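Local coordinates for protein ORF14 (PDB 2WPX) that binds acetyl-CoA and, as a tandem GNAT protein of clavulanic acid biosynthesis, probably transfers an acyl group to a substrate, at residues T122-E127 and D326-W331; G156-L161 and E303-E308. All blocks are in the same frame, centred on the assembly; numbering follows the deposited sequence.

Contact 1 of 2, residues T122-E127 and D326-W331; sequences TATVVE and DRWVFW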
# COMPACT_ATOMS: atom_id res chain seq x y z
N THR A 122 12.29 6.69 -7.23
CA THR A 122 12.00 6.60 -5.78
C THR A 122 11.54 5.22 -5.44
O THR A 122 11.02 4.47 -6.28
CB THR A 122 10.96 7.64 -5.23
OG1 THR A 122 9.65 7.30 -5.68
CG2 THR A 122 11.28 9.08 -5.66
N ALA A 123 11.68 4.90 -4.17
CA ALA A 123 11.56 3.56 -3.73
C ALA A 123 11.19 3.48 -2.26
O ALA A 123 11.64 4.30 -1.46
CB ALA A 123 12.91 2.82 -3.99
N THR A 124 10.38 2.50 -1.92
CA THR A 124 10.13 2.13 -0.55
C THR A 124 10.93 0.86 -0.16
O THR A 124 10.84 -0.19 -0.80
CB THR A 124 8.67 1.89 -0.31
OG1 THR A 124 7.94 3.03 -0.76
CG2 THR A 124 8.43 1.74 1.15
N VAL A 125 11.72 0.96 0.91
CA VAL A 125 12.60 -0.11 1.26
C VAL A 125 12.18 -0.63 2.59
O VAL A 125 11.88 0.15 3.52
CB VAL A 125 14.05 0.38 1.34
CG1 VAL A 125 14.94 -0.78 1.73
CG2 VAL A 125 14.47 1.04 -0.02
N VAL A 126 12.15 -1.95 2.73
CA VAL A 126 11.85 -2.49 4.03
C VAL A 126 13.04 -2.62 5.02
O VAL A 126 14.02 -3.31 4.75
CB VAL A 126 11.19 -3.80 3.90
CG1 VAL A 126 10.98 -4.39 5.34
CG2 VAL A 126 9.88 -3.60 3.09
N GLU A 127 12.90 -2.00 6.19
CA GLU A 127 13.99 -1.90 7.12
C GLU A 127 13.48 -2.25 8.49
O GLU A 127 12.29 -2.49 8.63
CB GLU A 127 14.64 -0.50 7.08
CG GLU A 127 15.16 -0.12 5.66
CD GLU A 127 16.16 0.99 5.73
OE1 GLU A 127 17.05 0.87 6.60
OE2 GLU A 127 16.04 2.00 4.97
N ASP A 326 7.74 -3.83 11.07
CA ASP A 326 8.87 -3.38 10.28
C ASP A 326 8.67 -1.93 9.79
O ASP A 326 7.61 -1.32 10.02
CB ASP A 326 9.16 -4.34 9.14
CG ASP A 326 7.95 -4.56 8.27
OD1 ASP A 326 7.81 -5.64 7.67
OD2 ASP A 326 7.10 -3.65 8.21
N ARG A 327 9.69 -1.39 9.12
CA ARG A 327 9.75 0.04 8.81
C ARG A 327 9.78 0.25 7.29
O ARG A 327 10.49 -0.49 6.57
CB ARG A 327 11.00 0.64 9.42
CG ARG A 327 11.05 2.17 9.36
CD ARG A 327 12.21 2.75 10.17
NE ARG A 327 12.15 4.21 10.32
CZ ARG A 327 13.15 5.04 10.05
NH1 ARG A 327 14.32 4.57 9.62
NH2 ARG A 327 13.00 6.35 10.21
N TRP A 328 9.03 1.23 6.79
CA TRP A 328 8.93 1.47 5.35
C TRP A 328 9.68 2.74 5.01
O TRP A 328 9.15 3.81 5.20
CB TRP A 328 7.45 1.63 4.95
CG TRP A 328 6.75 0.35 4.81
CD1 TRP A 328 7.26 -0.88 5.06
CD2 TRP A 328 5.37 0.15 4.42
NE1 TRP A 328 6.30 -1.85 4.83
CE2 TRP A 328 5.15 -1.25 4.41
CE3 TRP A 328 4.32 1.01 4.06
CZ2 TRP A 328 3.88 -1.82 4.05
CZ3 TRP A 328 3.06 0.44 3.69
CH2 TRP A 328 2.86 -0.95 3.68
N VAL A 329 10.93 2.62 4.54
CA VAL A 329 11.83 3.77 4.43
C VAL A 329 11.91 4.28 2.97
O VAL A 329 12.08 3.48 2.03
CB VAL A 329 13.26 3.44 4.91
CG1 VAL A 329 14.07 4.72 5.00
CG2 VAL A 329 13.25 2.72 6.20
N PHE A 330 11.77 5.60 2.78
CA PHE A 330 11.71 6.18 1.44
C PHE A 330 13.08 6.54 0.95
O PHE A 330 13.85 7.24 1.64
CB PHE A 330 10.74 7.36 1.38
CG PHE A 330 9.38 7.00 1.90
CD1 PHE A 330 8.55 6.17 1.17
CD2 PHE A 330 8.96 7.40 3.17
CE1 PHE A 330 7.28 5.77 1.69
CE2 PHE A 330 7.73 7.00 3.69
CZ PHE A 330 6.89 6.19 2.95
N TRP A 331 13.43 6.01 -0.22
CA TRP A 331 14.75 6.27 -0.79
C TRP A 331 14.55 6.91 -2.14
O TRP A 331 13.51 6.73 -2.78
CB TRP A 331 15.55 4.98 -0.97
CG TRP A 331 16.11 4.22 0.31
CD1 TRP A 331 15.39 3.64 1.29
CD2 TRP A 331 17.47 3.97 0.62
NE1 TRP A 331 16.21 3.00 2.19
CE2 TRP A 331 17.50 3.21 1.81
CE3 TRP A 331 18.69 4.34 0.02
CZ2 TRP A 331 18.69 2.77 2.41
CZ3 TRP A 331 19.87 3.91 0.61
CH2 TRP A 331 19.86 3.14 1.80
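A123, V125 and E127 pair with W331, V329 and R327 in an antiparallel ladder, each couple sharing two backbone hydrogen bonds, such as V329 N to V125 O at 2.8 Å. From W331 N to A123 O the bond is nearly straight (175°), while the return bond from A123 N to W331 O is bent to 139°. The non-hydrogen-bonded pairs, T124 with F330 and V126 with W328, alternate with them.

The polar side-chain contact joins E127 to W331. With CG beside its backbone N (chi1 -58°) and the chain extended beyond, E127 runs across V329 at about a right angle. Its OE2 accepts from W331 NE1 at 3.0 Å, lying close to the indole plane at the ring's edge; it is met on its anti side, with NE1 tilted out of the carboxylate plane. R150 forms a salt bridge to the same oxygen, which should favour a charged carboxylate.

Van der Waals contacts fill the other face. T124 and F330 lie side by side, with T124 OG1 3.7 Å from F330 CE1, and T124 CG2 sits 3.9 Å from W328 CB.

Strand 323-334, from the C-terminal GNAT region, thus pairs with strand 120-127 of the N-terminal one, where A123 lines the acetyl-CoA pocket. Helix 138-145 covers the face of V125, E127 and W331; strands 84-92 and 149-162 flank the pair.

Contact 2 of 2, residues G156-L161 and E303-E308; sequences GTHQWL and ETANAE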
# COMPACT_ATOMS: atom_id res chain seq x y z
N GLY A 156 7.42 4.97 7.24
CA GLY A 156 6.15 4.40 7.64
C GLY A 156 6.38 3.37 8.72
O GLY A 156 7.32 2.57 8.64
N THR A 157 5.54 3.34 9.74
CA THR A 157 5.57 2.22 10.66
C THR A 157 4.50 1.22 10.30
O THR A 157 3.31 1.53 10.36
CB THR A 157 5.25 2.64 12.08
OG1 THR A 157 6.11 3.71 12.44
CG2 THR A 157 5.45 1.49 13.04
N HIS A 158 4.94 0.01 9.97
CA HIS A 158 4.06 -1.00 9.42
C HIS A 158 3.64 -1.95 10.51
O HIS A 158 4.51 -2.53 11.15
CB HIS A 158 4.75 -1.72 8.26
CG HIS A 158 3.89 -2.71 7.57
ND1 HIS A 158 4.34 -3.95 7.20
CD2 HIS A 158 2.58 -2.66 7.19
CE1 HIS A 158 3.37 -4.64 6.62
NE2 HIS A 158 2.29 -3.87 6.59
N GLN A 159 2.34 -2.09 10.77
CA GLN A 159 1.93 -2.74 12.01
C GLN A 159 1.03 -3.94 11.79
O GLN A 159 0.34 -4.00 10.79
CB GLN A 159 1.14 -1.73 12.85
CG GLN A 159 1.92 -0.51 13.37
CD GLN A 159 1.00 0.71 13.49
OE1 GLN A 159 0.19 0.77 14.41
NE2 GLN A 159 1.08 1.64 12.52
N TRP A 160 1.01 -4.89 12.72
CA TRP A 160 0.14 -6.04 12.58
C TRP A 160 -0.73 -6.23 13.80
O TRP A 160 -0.31 -6.02 14.92
CB TRP A 160 0.93 -7.36 12.32
CG TRP A 160 1.50 -7.46 10.89
CD1 TRP A 160 2.75 -7.12 10.50
CD2 TRP A 160 0.81 -7.88 9.70
NE1 TRP A 160 2.89 -7.29 9.15
CE2 TRP A 160 1.72 -7.78 8.63
CE3 TRP A 160 -0.49 -8.36 9.43
CZ2 TRP A 160 1.40 -8.14 7.33
CZ3 TRP A 160 -0.82 -8.70 8.16
CH2 TRP A 160 0.13 -8.61 7.11
N LEU A 161 -1.97 -6.59 13.53
CA LEU A 161 -2.88 -7.04 14.56
C LEU A 161 -3.27 -8.48 14.25
O LEU A 161 -3.74 -8.79 13.16
CB LEU A 161 -4.13 -6.19 14.56
CG LEU A 161 -5.31 -6.71 15.42
CD1 LEU A 161 -4.98 -6.80 16.93
CD2 LEU A 161 -6.58 -5.88 15.15
N GLU A 303 -3.24 -5.74 8.71
CA GLU A 303 -2.07 -4.89 8.66
C GLU A 303 -2.49 -3.43 8.41
O GLU A 303 -3.58 -3.15 7.84
CB GLU A 303 -1.10 -5.36 7.57
CG GLU A 303 -1.54 -4.97 6.17
CD GLU A 303 -0.58 -5.50 5.09
OE1 GLU A 303 0.53 -4.95 4.95
OE2 GLU A 303 -0.94 -6.47 4.39
N THR A 304 -1.63 -2.51 8.83
CA THR A 304 -1.82 -1.12 8.55
C THR A 304 -0.45 -0.40 8.58
O THR A 304 0.57 -1.04 8.95
CB THR A 304 -2.78 -0.49 9.62
OG1 THR A 304 -3.38 0.72 9.10
CG2 THR A 304 -2.04 -0.23 10.95
N ALA A 305 -0.42 0.89 8.21
CA ALA A 305 0.83 1.66 8.24
C ALA A 305 0.55 3.12 8.47
O ALA A 305 -0.30 3.71 7.81
CB ALA A 305 1.62 1.52 6.89
N ASN A 306 1.33 3.70 9.38
CA ASN A 306 1.31 5.13 9.66
C ASN A 306 2.65 5.75 9.43
O ASN A 306 3.69 5.13 9.69
CB ASN A 306 0.98 5.34 11.11
CG ASN A 306 -0.37 4.90 11.42
OD1 ASN A 306 -0.58 3.91 12.12
ND2 ASN A 306 -1.34 5.63 10.87
N ALA A 307 2.64 7.00 8.99
CA ALA A 307 3.85 7.77 9.09
C ALA A 307 4.27 7.80 10.56
O ALA A 307 3.44 8.03 11.47
CB ALA A 307 3.64 9.16 8.57
N GLU A 308 5.56 7.55 10.81
CA GLU A 308 6.03 7.39 12.19
C GLU A 308 5.83 8.67 13.02
O GLU A 308 5.93 8.61 14.24
CB GLU A 308 7.48 6.95 12.20
CG GLU A 308 8.32 7.96 11.46
CD GLU A 308 9.75 7.55 11.24
OE1 GLU A 308 10.11 6.40 11.59
OE2 GLU A 308 10.51 8.37 10.69
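E303 reaches across to W160 and H158, its two partners on one face of an antiparallel pair of strands. Its CB sits over the six-membered ring of W160, 3.4 Å from the centroid and 11° off the normal, a CH-pi contact. CG lies between the backbone N and the carbonyl carbon (chi1 77°), and from there the extended chain runs beside the indole to bring CD 3.8 Å from W160 CH2. At the tip the oxygens part: OE2 stays near the indole, 3.6 Å from W160 CH2, while OE1 accepts a hydrogen bond from H158 NE2 at 2.6 Å. That oxygen lies near the imidazole plane and is met on its anti side, NE2 tilted from the carboxylate plane.

On the other face, Q159 NE2 donates to N306 OD1 (2.8 Å) and to its own strand's T157 O (3.1 Å). T157 O also accepts from N306 N, the two donors coming from opposite faces of its carbonyl plane.

H158 ND1 is also hydrogen-bonded to D326 OD2, so both imidazole nitrogens meet carboxylates. This is consistent with a protonated, positively charged histidine, its ring held at both ends where the two GNAT halves pair.

Overall arrangement
Contacts 1 and 2 have centres 12 Å apart and meet along neighbouring strands 323-334 and 149-162. W328 N of contact 1 lies 2.9 Å from G156 O of contact 2, a probable hydrogen bond, and the W328 indole stacks on H158 while its CZ3 packs 3.7 Å from A305 CB. A salt bridge from R327 NH2 of contact 1 to E308 OE1 of contact 2 also joins them. Each contact pairs a strand from the N-terminal half of the sequence with one from the C-terminal half, so the tandem GNAT units interlock. Only contact 1 borders the cofactor: the A123 side chain is about 4 Å from bound acetyl-CoA, whereas that of H158 is about 13 Å away.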